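PDB 4XE7: uncharacterized protein from Bacillus thuringiensis serovar kurstaki, which is a ParM-type bacterial actin-like protein that probably polymerises into nucleotide-dependent cytoskeletal filaments to segregate plasmid DNA. Local coordinates for residues F15-L27 with N32-E44. Sequence-based numbering, arbitrary orientation.
Sequences FDTGNIKAKISFL and NIESFAIPTVIAE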
ATOM      1  N   PHE A  15      -2.928   2.192 -10.969  1.00 23.08           N
ATOM      2  CA  PHE A  15      -2.415   3.407 -10.356  1.00 26.47           C
ATOM      3  C   PHE A  15      -3.394   3.938  -9.331  1.00 29.75           C
ATOM      4  O   PHE A  15      -4.495   4.389  -9.657  1.00 23.43           O
ATOM      5  CB  PHE A  15      -2.103   4.447 -11.433  1.00 27.05           C
ATOM      6  CG  PHE A  15      -1.236   3.906 -12.528  1.00 26.20           C
ATOM      7  CD1 PHE A  15      -1.804   3.380 -13.684  1.00 21.28           C
ATOM      8  CD2 PHE A  15       0.142   3.865 -12.379  1.00 26.67           C
ATOM      9  CE1 PHE A  15      -1.012   2.851 -14.686  1.00 24.78           C
ATOM     10  CE2 PHE A  15       0.951   3.330 -13.383  1.00 26.88           C
ATOM     11  CZ  PHE A  15       0.369   2.822 -14.537  1.00 25.17           C
ATOM     12  N   ASP A  16      -2.963   3.853  -8.080  1.00 29.03           N
ATOM     13  CA  ASP A  16      -3.768   4.222  -6.939  1.00 31.13           C
ATOM     14  C   ASP A  16      -3.245   5.528  -6.346  1.00 28.87           C
ATOM     15  O   ASP A  16      -2.234   5.562  -5.650  1.00 23.78           O
ATOM     16  CB  ASP A  16      -3.756   3.087  -5.915  1.00 30.71           C
ATOM     17  CG  ASP A  16      -4.393   3.472  -4.596  1.00 44.03           C
ATOM     18  OD1 ASP A  16      -5.243   4.392  -4.577  1.00 42.70           O
ATOM     19  OD2 ASP A  16      -4.039   2.838  -3.575  1.00 43.96           O
ATOM     20  N   THR A  17      -3.956   6.605  -6.645  1.00 30.69           N
ATOM     21  CA  THR A  17      -3.615   7.937  -6.175  1.00 36.35           C
ATOM     22  C   THR A  17      -4.294   8.248  -4.839  1.00 43.72           C
ATOM     23  O   THR A  17      -5.461   8.641  -4.812  1.00 57.19           O
ATOM     24  CB  THR A  17      -4.031   9.000  -7.217  1.00 41.41           C
ATOM     25  OG1 THR A  17      -3.377   8.727  -8.461  1.00 36.71           O
ATOM     26  CG2 THR A  17      -3.673  10.399  -6.754  1.00 45.56           C
ATOM     27  N   GLY A  18      -3.569   8.057  -3.738  1.00 34.65           N
ATOM     28  CA  GLY A  18      -4.040   8.469  -2.423  1.00 31.59           C
ATOM     29  C   GLY A  18      -3.481   9.818  -1.974  1.00 43.17           C
ATOM     30  O   GLY A  18      -2.574  10.374  -2.597  1.00 36.32           O
ATOM     31  N   ASN A  19      -4.013  10.349  -0.877  1.00 55.45           N
ATOM     32  CA  ASN A  19      -3.542  11.629  -0.347  1.00 57.18           C
ATOM     33  C   ASN A  19      -2.209  11.532   0.375  1.00 52.05           C
ATOM     34  O   ASN A  19      -1.482  12.512   0.498  1.00 56.41           O
ATOM     35  CB  ASN A  19      -4.578  12.216   0.606  1.00 68.72           C
ATOM     36  CG  ASN A  19      -5.797  12.728  -0.113  1.00 79.16           C
ATOM     37  OD1 ASN A  19      -5.700  13.589  -0.989  1.00 86.65           O
ATOM     38  ND2 ASN A  19      -6.958  12.191   0.240  1.00 77.57           N
ATOM     39  N   ILE A  20      -1.898  10.349   0.882  1.00 42.28           N
ATOM     40  CA  ILE A  20      -0.664  10.158   1.626  1.00 38.74           C
ATOM     41  C   ILE A  20       0.390   9.547   0.718  1.00 31.86           C
ATOM     42  O   ILE A  20       1.565   9.873   0.810  1.00 32.42           O
ATOM     43  CB  ILE A  20      -0.870   9.242   2.860  1.00 40.64           C
ATOM     44  CG1 ILE A  20      -1.984   9.781   3.750  1.00 45.61           C
ATOM     45  CG2 ILE A  20       0.430   9.101   3.662  1.00 41.69           C
ATOM     46  CD1 ILE A  20      -1.708  11.169   4.273  1.00 53.02           C
ATOM     47  N   LYS A  21      -0.052   8.653  -0.160  1.00 32.29           N
ATOM     48  CA  LYS A  21       0.862   7.848  -0.963  1.00 37.40           C
ATOM     49  C   LYS A  21       0.392   7.698  -2.401  1.00 24.25           C
ATOM     50  O   LYS A  21      -0.800   7.664  -2.684  1.00 25.80           O
ATOM     51  CB  LYS A  21       1.040   6.447  -0.345  1.00 39.72           C
ATOM     52  CG  LYS A  21       1.766   6.411   0.988  1.00 48.17           C
ATOM     53  CD  LYS A  21       1.988   4.976   1.450  1.00 55.42           C
ATOM     54  CE  LYS A  21       2.542   4.919   2.865  1.00 60.80           C
ATOM     55  NZ  LYS A  21       2.463   3.543   3.436  1.00 66.38           N
ATOM     56  N   ALA A  22       1.347   7.630  -3.312  1.00 23.31           N
ATOM     57  CA  ALA A  22       1.074   7.184  -4.654  1.00 27.72           C
ATOM     58  C   ALA A  22       1.434   5.712  -4.659  1.00 24.39           C
ATOM     59  O   ALA A  22       2.559   5.353  -4.323  1.00 31.58           O
ATOM     60  CB  ALA A  22       1.896   7.966  -5.676  1.00 26.26           C
ATOM     61  N   LYS A  23       0.494   4.845  -4.991  1.00 24.91           N
ATOM     62  CA  LYS A  23       0.834   3.426  -5.054  1.00 23.15           C
ATOM     63  C   LYS A  23       0.717   2.932  -6.480  1.00 21.30           C
ATOM     64  O   LYS A  23      -0.116   3.411  -7.234  1.00 21.25           O
ATOM     65  CB  LYS A  23      -0.051   2.594  -4.123  1.00 25.96           C
ATOM     66  CG  LYS A  23       0.163   2.908  -2.667  1.00 22.45           C
ATOM     67  CD  LYS A  23      -0.788   2.129  -1.791  1.00 31.07           C
ATOM     68  CE  LYS A  23      -0.246   2.011  -0.362  1.00 29.67           C
ATOM     69  NZ  LYS A  23      -1.117   1.179   0.504  1.00 35.97           N
ATOM     70  N   ILE A  24       1.582   1.992  -6.845  1.00 19.47           N
ATOM     71  CA  ILE A  24       1.506   1.354  -8.151  1.00 22.11           C
ATOM     72  C   ILE A  24       1.617  -0.154  -7.996  1.00 20.22           C
ATOM     73  O   ILE A  24       2.359  -0.650  -7.145  1.00 18.35           O
ATOM     74  CB  ILE A  24       2.620   1.863  -9.098  1.00 21.90           C
ATOM     75  CG1 ILE A  24       2.513   1.229 -10.484  1.00 19.57           C
ATOM     76  CG2 ILE A  24       4.004   1.551  -8.533  1.00 29.14           C
ATOM     77  CD1 ILE A  24       3.619   1.762 -11.479  1.00 16.69           C
ATOM     78  N   SER A  25       0.862  -0.879  -8.811  1.00 16.28           N
ATOM     79  CA  SER A  25       1.089  -2.297  -9.014  1.00 22.99           C
ATOM     80  C   SER A  25       1.279  -2.538 -10.511  1.00 24.50           C
ATOM     81  O   SER A  25       0.478  -2.066 -11.313  1.00 20.92           O
ATOM     82  CB  SER A  25      -0.078  -3.128  -8.471  1.00 23.66           C
ATOM     83  OG  SER A  25      -0.086  -3.129  -7.054  1.00 24.20           O
ATOM     84  N   PHE A  26       2.329  -3.248 -10.907  1.00 21.06           N
ATOM     85  CA  PHE A  26       2.520  -3.486 -12.338  1.00 18.14           C
ATOM     86  C   PHE A  26       3.026  -4.889 -12.592  1.00 18.16           C
ATOM     87  O   PHE A  26       3.425  -5.595 -11.666  1.00 20.88           O
ATOM     88  CB  PHE A  26       3.490  -2.459 -12.944  1.00 19.27           C
ATOM     89  CG  PHE A  26       4.894  -2.554 -12.409  1.00 19.33           C
ATOM     90  CD1 PHE A  26       5.894  -3.183 -13.138  1.00 31.62           C
ATOM     91  CD2 PHE A  26       5.213  -2.017 -11.172  1.00 21.22           C
ATOM     92  CE1 PHE A  26       7.202  -3.272 -12.648  1.00 20.87           C
ATOM     93  CE2 PHE A  26       6.517  -2.110 -10.672  1.00 20.57           C
ATOM     94  CZ  PHE A  26       7.503  -2.733 -11.414  1.00 23.66           C
ATOM     95  N   LEU A  27       3.001  -5.307 -13.849  1.00 23.86           N
ATOM     96  CA  LEU A  27       3.552  -6.610 -14.191  1.00 19.87           C
ATOM     97  C   LEU A  27       5.010  -6.444 -14.592  1.00 20.26           C
ATOM     98  O   LEU A  27       5.344  -5.656 -15.477  1.00 19.25           O
ATOM     99  CB  LEU A  27       2.741  -7.274 -15.299  1.00 19.89           C
ATOM    100  CG  LEU A  27       1.311  -7.620 -14.861  1.00 30.16           C
ATOM    101  CD1 LEU A  27       0.506  -8.228 -16.013  1.00 31.99           C
ATOM    102  CD2 LEU A  27       1.342  -8.585 -13.649  1.00 21.59           C
ATOM    103  N   ASN A  32       4.952 -11.187 -13.034  1.00 20.57           N
ATOM    104  CA  ASN A  32       4.388 -11.139 -11.687  1.00 22.54           C
ATOM    105  C   ASN A  32       3.996  -9.719 -11.313  1.00 26.43           C
ATOM    106  O   ASN A  32       4.509  -8.750 -11.897  1.00 21.63           O
ATOM    107  CB  ASN A  32       5.374 -11.681 -10.650  1.00 17.59           C
ATOM    108  CG  ASN A  32       5.655 -13.158 -10.831  1.00 26.75           C
ATOM    109  OD1 ASN A  32       4.770 -13.929 -11.215  1.00 23.50           O
ATOM    110  ND2 ASN A  32       6.890 -13.564 -10.544  1.00 27.20           N
ATOM    111  N   ILE A  33       3.099  -9.597 -10.335  1.00 17.93           N
ATOM    112  CA  ILE A  33       2.688  -8.283  -9.843  1.00 21.44           C
ATOM    113  C   ILE A  33       3.761  -7.725  -8.926  1.00 23.26           C
ATOM    114  O   ILE A  33       4.126  -8.368  -7.957  1.00 22.72           O
ATOM    115  CB  ILE A  33       1.338  -8.345  -9.085  1.00 19.45           C
ATOM    116  CG1 ILE A  33       0.261  -8.905 -10.016  1.00 22.46           C
ATOM    117  CG2 ILE A  33       0.944  -6.940  -8.552  1.00 21.90           C
ATOM    118  CD1 ILE A  33      -1.090  -9.070  -9.383  1.00 23.52           C
ATOM    119  N   GLU A  34       4.262  -6.538  -9.254  1.00 20.57           N
ATOM    120  CA  GLU A  34       5.256  -5.838  -8.446  1.00 24.79           C
ATOM    121  C   GLU A  34       4.673  -4.497  -7.972  1.00 28.70           C
ATOM    122  O   GLU A  34       4.045  -3.780  -8.746  1.00 21.92           O
ATOM    123  CB  GLU A  34       6.540  -5.635  -9.262  1.00 19.84           C
ATOM    124  CG  GLU A  34       7.724  -5.136  -8.476  1.00 27.93           C
ATOM    125  CD  GLU A  34       9.049  -5.391  -9.192  1.00 29.69           C
ATOM    126  OE1 GLU A  34       9.219  -6.497  -9.744  1.00 27.99           O
ATOM    127  OE2 GLU A  34       9.903  -4.480  -9.229  1.00 30.57           O
ATOM    128  N   SER A  35       4.859  -4.169  -6.699  1.00 20.50           N
ATOM    129  CA  SER A  35       4.247  -2.967  -6.126  1.00 21.17           C
ATOM    130  C   SER A  35       5.204  -2.172  -5.266  1.00 26.63           C
ATOM    131  O   SER A  35       6.070  -2.742  -4.572  1.00 20.63           O
ATOM    132  CB  SER A  35       3.030  -3.327  -5.273  1.00 16.91           C
ATOM    133  OG  SER A  35       2.042  -3.972  -6.046  1.00 23.32           O
ATOM    134  N   PHE A  36       5.041  -0.851  -5.319  1.00 23.50           N
ATOM    135  CA  PHE A  36       5.678   0.043  -4.359  1.00 21.86           C
ATOM    136  C   PHE A  36       4.828   1.299  -4.163  1.00 29.20           C
ATOM    137  O   PHE A  36       3.851   1.536  -4.889  1.00 20.23           O
ATOM    138  CB  PHE A  36       7.099   0.409  -4.794  1.00 26.84           C
ATOM    139  CG  PHE A  36       7.182   1.108  -6.128  1.00 24.49           C
ATOM    140  CD1 PHE A  36       7.394   0.382  -7.294  1.00 18.16           C
ATOM    141  CD2 PHE A  36       7.061   2.493  -6.214  1.00 21.82           C
ATOM    142  CE1 PHE A  36       7.477   1.021  -8.523  1.00 24.98           C
ATOM    143  CE2 PHE A  36       7.161   3.148  -7.442  1.00 17.19           C
ATOM    144  CZ  PHE A  36       7.352   2.400  -8.599  1.00 23.63           C
ATOM    145  N   ALA A  37       5.203   2.088  -3.164  1.00 26.91           N
ATOM    146  CA  ALA A  37       4.500   3.309  -2.815  1.00 25.34           C
ATOM    147  C   ALA A  37       5.470   4.485  -2.792  1.00 28.46           C
ATOM    148  O   ALA A  37       6.582   4.378  -2.278  1.00 30.18           O
ATOM    149  CB  ALA A  37       3.836   3.170  -1.475  1.00 18.56           C
ATOM    150  N   ILE A  38       5.040   5.610  -3.341  1.00 22.74           N
ATOM    151  CA  ILE A  38       5.813   6.839  -3.240  1.00 22.87           C
ATOM    152  C   ILE A  38       5.011   7.834  -2.418  1.00 21.99           C
ATOM    153  O   ILE A  38       3.895   8.186  -2.793  1.00 25.67           O
ATOM    154  CB  ILE A  38       6.141   7.426  -4.627  1.00 26.67           C
ATOM    155  CG1 ILE A  38       6.942   6.409  -5.450  1.00 23.89           C
ATOM    156  CG2 ILE A  38       6.941   8.719  -4.487  1.00 23.78           C
ATOM    157  CD1 ILE A  38       7.396   6.913  -6.841  1.00 24.71           C
ATOM    158  N   PRO A  39       5.565   8.286  -1.281  1.00 27.59           N
ATOM    159  CA  PRO A  39       4.791   9.241  -0.482  1.00 28.19           C
ATOM    160  C   PRO A  39       4.505  10.527  -1.274  1.00 27.59           C
ATOM    161  O   PRO A  39       5.329  11.009  -2.078  1.00 22.25           O
ATOM    162  CB  PRO A  39       5.691   9.518   0.730  1.00 32.33           C
ATOM    163  CG  PRO A  39       6.714   8.403   0.737  1.00 31.42           C
ATOM    164  CD  PRO A  39       6.886   7.995  -0.691  1.00 28.38           C
ATOM    165  N   THR A  40       3.322  11.070  -1.045  1.00 29.02           N
ATOM    166  CA  THR A  40       2.842  12.211  -1.802  1.00 30.90           C
ATOM    167  C   THR A  40       3.444  13.496  -1.231  1.00 34.82           C
ATOM    168  O   THR A  40       2.788  14.294  -0.548  1.00 28.45           O
ATOM    169  CB  THR A  40       1.319  12.232  -1.795  1.00 33.26           C
ATOM    170  OG1 THR A  40       0.864  10.931  -2.191  1.00 27.45           O
ATOM    171  CG2 THR A  40       0.777  13.290  -2.761  1.00 29.76           C
ATOM    172  N   VAL A  41       4.730  13.659  -1.520  1.00 28.33           N
ATOM    173  CA  VAL A  41       5.513  14.762  -1.018  1.00 23.57           C
ATOM    174  C   VAL A  41       6.446  15.211  -2.119  1.00 26.22           C
ATOM    175  O   VAL A  41       7.204  14.400  -2.659  1.00 23.03           O
ATOM    176  CB  VAL A  41       6.353  14.371   0.203  1.00 27.47           C
ATOM    177  CG1 VAL A  41       7.135  15.574   0.686  1.00 24.79           C
ATOM    178  CG2 VAL A  41       5.481  13.817   1.317  1.00 28.31           C
ATOM    179  N   ILE A  42       6.388  16.489  -2.470  1.00 22.07           N
ATOM    180  CA  ILE A  42       7.323  17.025  -3.456  1.00 24.74           C
ATOM    181  C   ILE A  42       8.018  18.284  -2.927  1.00 29.67           C
ATOM    182  O   ILE A  42       7.553  18.912  -1.977  1.00 34.14           O
ATOM    183  CB  ILE A  42       6.606  17.320  -4.797  1.00 29.06           C
ATOM    184  CG1 ILE A  42       5.675  18.521  -4.663  1.00 21.01           C
ATOM    185  CG2 ILE A  42       5.849  16.056  -5.293  1.00 22.56           C
ATOM    186  CD1 ILE A  42       4.955  18.885  -5.957  1.00 28.56           C
ATOM    187  N   ALA A  43       9.148  18.626  -3.535  1.00 26.84           N
ATOM    188  CA  ALA A  43       9.919  19.816  -3.159  1.00 27.41           C
ATOM    189  C   ALA A  43      10.701  20.311  -4.372  1.00 27.70           C
ATOM    190  O   ALA A  43      11.300  19.503  -5.085  1.00 30.66           O
ATOM    191  CB  ALA A  43      10.866  19.509  -1.977  1.00 19.87           C
ATOM    192  N   GLU A  44      10.688  21.623  -4.616  1.00 22.35           N
ATOM    193  CA  GLU A  44      11.421  22.201  -5.743  1.00 29.92           C
ATOM    194  C   GLU A  44      12.918  21.866  -5.643  1.00 33.17           C
ATOM    195  O   GLU A  44      13.500  21.900  -4.557  1.00 30.14           O
ATOM    196  CB  GLU A  44      11.204  23.726  -5.817  1.00 35.36           C
ATOM    197  CG  GLU A  44       9.761  24.163  -6.187  1.00 33.33           C
ATOM    198  CD  GLU A  44       9.645  25.651  -6.546  1.00 32.41           C
ATOM    199  OE1 GLU A  44      10.687  26.329  -6.692  1.00 32.07           O
ATOM    200  OE2 GLU A  44       8.508  26.141  -6.716  1.00 36.00           O
TER
HETATM  201  O   HOH W   1      -1.241  11.188  -4.752  1.00 28.24           O
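The antiparallel beta hairpin of strands 21-27 and 33-39 follows the first strand of this actin-like fold, and the turn 18-20, here in the apo form, probably corresponds to the phosphate-1 loop of actin relatives. Three hydrogen-bonded pairs hold the strands: Ala-22 with Ile-38, Ile-24 with Phe-36, and Phe-26 with Glu-34. Ala-22 N to Ile-38 O is 2.7 Å, whereas Phe-36 N to Ile-24 O is longer, at 3.3 Å. Beyond them, Thr-40 N donates to Ile-20 O at 2.8 Å. A water donates to Gly-18 O and makes a weak hydrogen bond to Thr-40 OG1, 3.3 Å from the water oxygen.

On one face, Ile-24 CG2 sits over the centre of the Phe-36 ring, 3.5 Å from the centroid, in a CH-pi contact. A chi1 of 60° swings that ring across to Ile-24. Phe-26 turns likewise (chi1 65°) and lies alongside Glu-34, whose CB covers one ring face toward the rim. The two rings meet obliquely, Phe-26 CE2 to Phe-36 CE1 3.9 Å. Glu-34 OE2 makes a salt bridge to Arg-140, and OE1 accepts a hydrogen bond from Asn-28.

On the other face, Ser-25 OG and Ser-35 OG share a hydrogen bond of 2.5 Å. Ser-25 OG also bonds Ser-404. Ala-37 CB packs against the aliphatic chains of Lys-21 and Lys-23, and Lys-23 NZ reaches Ala-400 O.

Helix 123-140 packs against Phe-26 and Phe-36. Helix 402-418 meets Ser-25 and Ile-33 on the serine face, and strand 13-17 flanks strand 21-27 at the edge of the sheet.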